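PDB 5JLD: arginyl-tRNA synthetase, putative from Plasmodium falciparum, which probably attaches L-arginine to its cognate tRNA at the expense of ATP, as a class I aminoacyl-tRNA synthetase of the cytoplasm. Local coordinates for residues Ile495-Thr508 against Glu562-Thr574. Numbering follows the deposited sequence.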
loop_
_atom_site.group_PDB
_atom_site.type_symbol
_atom_site.label_atom_id
_atom_site.label_comp_id
_atom_site.label_asym_id
_atom_site.label_seq_id
_atom_site.Cartn_x
_atom_site.Cartn_y
_atom_site.Cartn_z
ATOM N N ILE A 495 -28.732 24.184 6.095
ATOM C CA ILE A 495 -28.874 24.023 4.653
ATOM C C ILE A 495 -28.608 22.587 4.214
ATOM O O ILE A 495 -27.621 21.983 4.627
ATOM C CB ILE A 495 -27.916 24.950 3.886
ATOM C CG1 ILE A 495 -27.976 26.374 4.446
ATOM C CG2 ILE A 495 -28.223 24.914 2.392
ATOM C CD1 ILE A 495 -26.804 27.227 4.024
ATOM N N ASN A 496 -29.487 22.048 3.373
ATOM C CA ASN A 496 -29.245 20.753 2.744
ATOM C C ASN A 496 -28.121 20.866 1.723
ATOM O O ASN A 496 -28.207 21.667 0.793
ATOM C CB ASN A 496 -30.512 20.224 2.065
ATOM C CG ASN A 496 -31.415 19.451 3.012
ATOM O OD1 ASN A 496 -31.127 18.305 3.369
ATOM N ND2 ASN A 496 -32.528 20.068 3.404
ATOM N N VAL A 497 -27.073 20.064 1.891
ATOM C CA VAL A 497 -25.918 20.133 1.000
ATOM C C VAL A 497 -26.312 19.752 -0.431
ATOM O O VAL A 497 -25.656 20.146 -1.396
ATOM C CB VAL A 497 -24.763 19.217 1.494
ATOM C CG1 VAL A 497 -25.136 17.739 1.370
ATOM C CG2 VAL A 497 -23.476 19.510 0.735
ATOM N N GLU A 498 -27.408 19.011 -0.559
ATOM C CA GLU A 498 -27.843 18.492 -1.851
ATOM C C GLU A 498 -28.799 19.442 -2.571
ATOM O O GLU A 498 -29.361 19.099 -3.610
ATOM C CB GLU A 498 -28.499 17.119 -1.668
ATOM C CG GLU A 498 -29.160 16.924 -0.309
ATOM C CD GLU A 498 -29.367 15.457 0.036
ATOM O OE1 GLU A 498 -29.501 14.636 -0.898
ATOM O OE2 GLU A 498 -29.393 15.125 1.240
ATOM N N ASP A 499 -28.988 20.634 -2.015
ATOM C CA ASP A 499 -29.756 21.673 -2.697
ATOM C C ASP A 499 -28.802 22.589 -3.455
ATOM O O ASP A 499 -29.210 23.372 -4.318
ATOM C CB ASP A 499 -30.596 22.468 -1.701
ATOM C CG ASP A 499 -31.671 21.624 -1.050
ATOM O OD1 ASP A 499 -31.552 20.377 -1.091
ATOM O OD2 ASP A 499 -32.635 22.202 -0.509
ATOM N N ILE A 500 -27.520 22.457 -3.132
ATOM C CA ILE A 500 -26.474 23.310 -3.674
ATOM C C ILE A 500 -25.924 22.793 -4.999
ATOM O O ILE A 500 -25.486 21.647 -5.089
ATOM C CB ILE A 500 -25.298 23.427 -2.682
ATOM C CG1 ILE A 500 -25.797 23.782 -1.283
ATOM C CG2 ILE A 500 -24.257 24.404 -3.189
ATOM C CD1 ILE A 500 -24.697 23.811 -0.249
ATOM N N SER A 501 -25.914 23.647 -6.015
ATOM C CA SER A 501 -25.283 23.300 -7.283
ATOM C C SER A 501 -23.772 23.534 -7.222
ATOM O O SER A 501 -23.299 24.403 -6.477
ATOM C CB SER A 501 -25.895 24.113 -8.426
ATOM O OG SER A 501 -25.283 25.381 -8.530
ATOM N N LYS A 502 -23.027 22.765 -8.016
ATOM C CA LYS A 502 -21.568 22.884 -8.087
ATOM C C LYS A 502 -21.085 24.308 -8.375
ATOM O O LYS A 502 -19.982 24.689 -7.976
ATOM C CB LYS A 502 -20.997 21.955 -9.165
ATOM C CG LYS A 502 -21.974 20.931 -9.711
ATOM C CD LYS A 502 -21.346 20.078 -10.808
ATOM C CE LYS A 502 -22.389 19.152 -11.434
ATOM N NZ LYS A 502 -21.794 18.080 -12.286
ATOM N N ASP A 503 -21.902 25.099 -9.066
ATOM C CA ASP A 503 -21.455 26.409 -9.505
ATOM C C ASP A 503 -21.459 27.447 -8.372
ATOM O O ASP A 503 -21.208 28.637 -8.607
ATOM C CB ASP A 503 -22.308 26.899 -10.676
ATOM C CG ASP A 503 -21.928 26.235 -11.997
ATOM O OD1 ASP A 503 -20.731 25.919 -12.191
ATOM O OD2 ASP A 503 -22.826 26.052 -12.847
ATOM N N GLU A 504 -21.742 27.004 -7.148
ATOM C CA GLU A 504 -21.604 27.888 -5.998
ATOM C C GLU A 504 -20.129 28.070 -5.705
ATOM O O GLU A 504 -19.708 29.062 -5.108
ATOM C CB GLU A 504 -22.321 27.333 -4.769
ATOM C CG GLU A 504 -23.830 27.480 -4.811
ATOM C CD GLU A 504 -24.289 28.904 -4.586
ATOM O OE1 GLU A 504 -23.458 29.747 -4.194
ATOM O OE2 GLU A 504 -25.485 29.180 -4.807
ATOM N N LEU A 505 -19.345 27.105 -6.165
ATOM C CA LEU A 505 -17.951 26.980 -5.780
ATOM C C LEU A 505 -17.129 28.192 -6.175
ATOM O O LEU A 505 -16.982 28.495 -7.356
ATOM C CB LEU A 505 -17.358 25.713 -6.400
ATOM C CG LEU A 505 -16.157 25.096 -5.693
ATOM C CD1 LEU A 505 -16.495 24.755 -4.248
ATOM C CD2 LEU A 505 -15.728 23.857 -6.444
ATOM N N SER A 506 -16.600 28.884 -5.171
ATOM C CA SER A 506 -15.744 30.038 -5.394
ATOM C C SER A 506 -14.624 30.099 -4.363
ATOM O O SER A 506 -14.849 30.327 -3.165
ATOM C CB SER A 506 -16.552 31.343 -5.368
ATOM O OG SER A 506 -17.708 31.226 -6.171
ATOM N N LEU A 507 -13.410 29.919 -4.859
ATOM C CA LEU A 507 -12.230 29.880 -4.020
ATOM C C LEU A 507 -11.658 31.294 -3.901
ATOM O O LEU A 507 -10.799 31.710 -4.679
ATOM C CB LEU A 507 -11.222 28.894 -4.604
ATOM C CG LEU A 507 -11.901 27.572 -5.008
ATOM C CD1 LEU A 507 -10.930 26.604 -5.639
ATOM C CD2 LEU A 507 -12.604 26.915 -3.819
ATOM N N THR A 508 -12.155 32.018 -2.904
ATOM C CA THR A 508 -11.901 33.442 -2.760
ATOM C C THR A 508 -10.710 33.721 -1.851
ATOM O O THR A 508 -10.084 34.777 -1.943
ATOM C CB THR A 508 -13.157 34.168 -2.206
ATOM O OG1 THR A 508 -13.532 33.605 -0.940
ATOM C CG2 THR A 508 -14.323 34.003 -3.157
ATOM N N GLU A 562 -22.288 35.123 2.552
ATOM C CA GLU A 562 -22.307 35.306 1.097
ATOM C C GLU A 562 -21.763 34.109 0.328
ATOM O O GLU A 562 -22.328 33.713 -0.670
ATOM C CB GLU A 562 -21.529 36.561 0.704
ATOM C CG GLU A 562 -22.252 37.847 1.087
ATOM C CD GLU A 562 -21.596 39.064 0.485
ATOM O OE1 GLU A 562 -21.589 39.162 -0.764
ATOM O OE2 GLU A 562 -21.070 39.899 1.261
ATOM N N ASN A 563 -20.662 33.539 0.786
ATOM C CA ASN A 563 -20.084 32.400 0.098
ATOM C C ASN A 563 -20.214 31.096 0.909
ATOM O O ASN A 563 -19.484 30.117 0.684
ATOM C CB ASN A 563 -18.623 32.678 -0.236
ATOM C CG ASN A 563 -18.155 31.899 -1.447
ATOM O OD1 ASN A 563 -18.890 31.776 -2.424
ATOM N ND2 ASN A 563 -16.950 31.339 -1.377
ATOM N N GLU A 564 -21.166 31.101 1.835
ATOM C CA GLU A 564 -21.456 29.971 2.718
ATOM C C GLU A 564 -21.684 28.644 1.976
ATOM O O GLU A 564 -21.064 27.618 2.308
ATOM C CB GLU A 564 -22.678 30.323 3.581
ATOM C CG GLU A 564 -23.512 29.161 4.048
ATOM C CD GLU A 564 -24.554 29.583 5.065
ATOM O OE1 GLU A 564 -25.119 30.686 4.920
ATOM O OE2 GLU A 564 -24.801 28.811 6.020
ATOM N N LYS A 565 -22.557 28.662 0.968
ATOM C CA LYS A 565 -22.857 27.437 0.218
ATOM C C LYS A 565 -21.597 26.815 -0.416
ATOM O O LYS A 565 -21.350 25.613 -0.268
ATOM C CB LYS A 565 -23.923 27.718 -0.834
ATOM C CG LYS A 565 -25.312 27.966 -0.221
ATOM C CD LYS A 565 -26.340 28.322 -1.283
ATOM C CE LYS A 565 -27.753 28.268 -0.732
ATOM N NZ LYS A 565 -28.788 28.363 -1.808
ATOM N N SER A 566 -20.785 27.632 -1.083
ATOM C CA SER A 566 -19.499 27.168 -1.616
ATOM C C SER A 566 -18.611 26.546 -0.531
ATOM O O SER A 566 -18.016 25.487 -0.747
ATOM C CB SER A 566 -18.739 28.308 -2.292
ATOM O OG SER A 566 -17.472 27.857 -2.747
ATOM N N ARG A 567 -18.534 27.183 0.635
ATOM C CA ARG A 567 -17.762 26.598 1.737
ATOM C C ARG A 567 -18.305 25.219 2.141
ATOM O O ARG A 567 -17.540 24.306 2.397
ATOM C CB ARG A 567 -17.738 27.524 2.950
ATOM C CG ARG A 567 -16.897 28.786 2.710
ATOM C CD ARG A 567 -16.478 29.474 3.993
ATOM N NE ARG A 567 -17.585 30.150 4.663
ATOM C CZ ARG A 567 -18.116 31.320 4.299
ATOM N NH1 ARG A 567 -17.676 31.980 3.226
ATOM N NH2 ARG A 567 -19.114 31.824 5.009
ATOM N N LEU A 568 -19.625 25.083 2.194
ATOM C CA LEU A 568 -20.245 23.816 2.551
ATOM C C LEU A 568 -19.891 22.738 1.528
ATOM O O LEU A 568 -19.598 21.592 1.879
ATOM C CB LEU A 568 -21.759 23.973 2.654
ATOM C CG LEU A 568 -22.425 23.019 3.642
ATOM C CD1 LEU A 568 -21.990 23.355 5.070
ATOM C CD2 LEU A 568 -23.943 23.077 3.502
ATOM N N LEU A 569 -19.914 23.128 0.260
ATOM C CA LEU A 569 -19.505 22.253 -0.829
ATOM C C LEU A 569 -18.066 21.778 -0.636
ATOM O O LEU A 569 -17.754 20.578 -0.804
ATOM C CB LEU A 569 -19.659 22.977 -2.170
ATOM C CG LEU A 569 -20.388 22.240 -3.295
ATOM C CD1 LEU A 569 -21.656 21.576 -2.784
ATOM C CD2 LEU A 569 -20.701 23.198 -4.429
ATOM N N LEU A 570 -17.191 22.716 -0.274
ATOM C CA LEU A 570 -15.800 22.364 0.021
ATOM C C LEU A 570 -15.728 21.360 1.167
ATOM O O LEU A 570 -14.916 20.428 1.149
ATOM C CB LEU A 570 -14.978 23.608 0.376
ATOM C CG LEU A 570 -14.068 24.114 -0.741
ATOM C CD1 LEU A 570 -13.446 25.451 -0.378
ATOM C CD2 LEU A 570 -12.995 23.085 -1.065
ATOM N N CYS A 571 -16.573 21.576 2.171
ATOM C CA CYS A 571 -16.639 20.669 3.304
ATOM C C CYS A 571 -17.040 19.254 2.841
ATOM O O CYS A 571 -16.489 18.267 3.306
ATOM C CB CYS A 571 -17.620 21.195 4.350
ATOM S SG CYS A 571 -17.047 22.639 5.296
ATOM N N SER A 572 -17.991 19.181 1.912
ATOM C CA SER A 572 -18.518 17.910 1.405
ATOM C C SER A 572 -17.464 17.134 0.626
ATOM O O SER A 572 -17.232 15.924 0.857
ATOM C CB SER A 572 -19.741 18.177 0.521
ATOM O OG SER A 572 -20.498 17.013 0.278
ATOM N N ILE A 573 -16.815 17.833 -0.299
ATOM C CA ILE A 573 -15.708 17.220 -1.018
ATOM C C ILE A 573 -14.634 16.727 -0.053
ATOM O O ILE A 573 -14.180 15.580 -0.157
ATOM C CB ILE A 573 -15.081 18.190 -2.016
ATOM C CG1 ILE A 573 -16.140 18.641 -3.033
ATOM C CG2 ILE A 573 -13.880 17.529 -2.690
ATOM C CD1 ILE A 573 -15.646 19.695 -4.036
ATOM N N THR A 574 -14.251 17.582 0.900
ATOM C CA THR A 574 -13.209 17.204 1.849
ATOM C C THR A 574 -13.590 15.961 2.648
ATOM O O THR A 574 -12.767 15.081 2.834
ATOM C CB THR A 574 -12.887 18.333 2.825
ATOM O OG1 THR A 574 -12.416 19.470 2.089
ATOM C CG2 THR A 574 -11.806 17.886 3.830
HETATM O O HOH W 1 -21.576 30.537 -1.940
#
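Ser566, in the first turn of helix 564-584, meets the loop 495-508 where the two backbones run closest, its CA 4.4 Å from that of Leu505. Its hydroxyl, turned anti to the backbone nitrogen (chi1 177°), accepts a nearly straight hydrogen bond from the amide of Ser506, with Ser506 N and Ser566 OG 2.8 Å apart (166° at the hydrogen). One residue before the helix, Asn563 ND2 donates to Ser506 O over 2.9 Å, on a carbonyl lone pair and close to the plane of the Asn563 amide. Ser506 is thus gripped at both its N-H and its C=O. Beside this polar pair Leu505 lays CD1 against Ser566 OG and Leu569 CB, and Leu507 CD2 meets Leu570 CD1 at 3.8 Å; both loop leucines also touch helix 99-108. The loop links helices 476-492 and 510-520 of the DALR-type anticodon-binding domain, an all-helical bundle, and here it wraps across the start of the domain's last helix. Further back along the loop, Ile500 forms the second apolar patch: CG2 packs on Leu569 CD1 as the two side chains run antiparallel, while CD1 meets Leu568 CD2 at 3.9 Å, with Leu568 roughly perpendicular to Ile500. Leu569 CD2 also packs against Ser501 O and Lys502 CA. Toward solvent the fit slackens. Glu504, bent at chi2 (-73°), lies over the methylenes of extended Lys565, yet Glu504 OE2 and Lys565 NZ remain 4.5 Å apart, too far for a salt bridge. A water lies within hydrogen-bonding distance of Glu504 OE1 and Asn563 OD1 and accepts from the helix amide Ser566 N at 3.1 Å. At the partly exposed margin, Val497 CG2 merely brushes Ser572 OG, 3.9 Å away, a van der Waals contact.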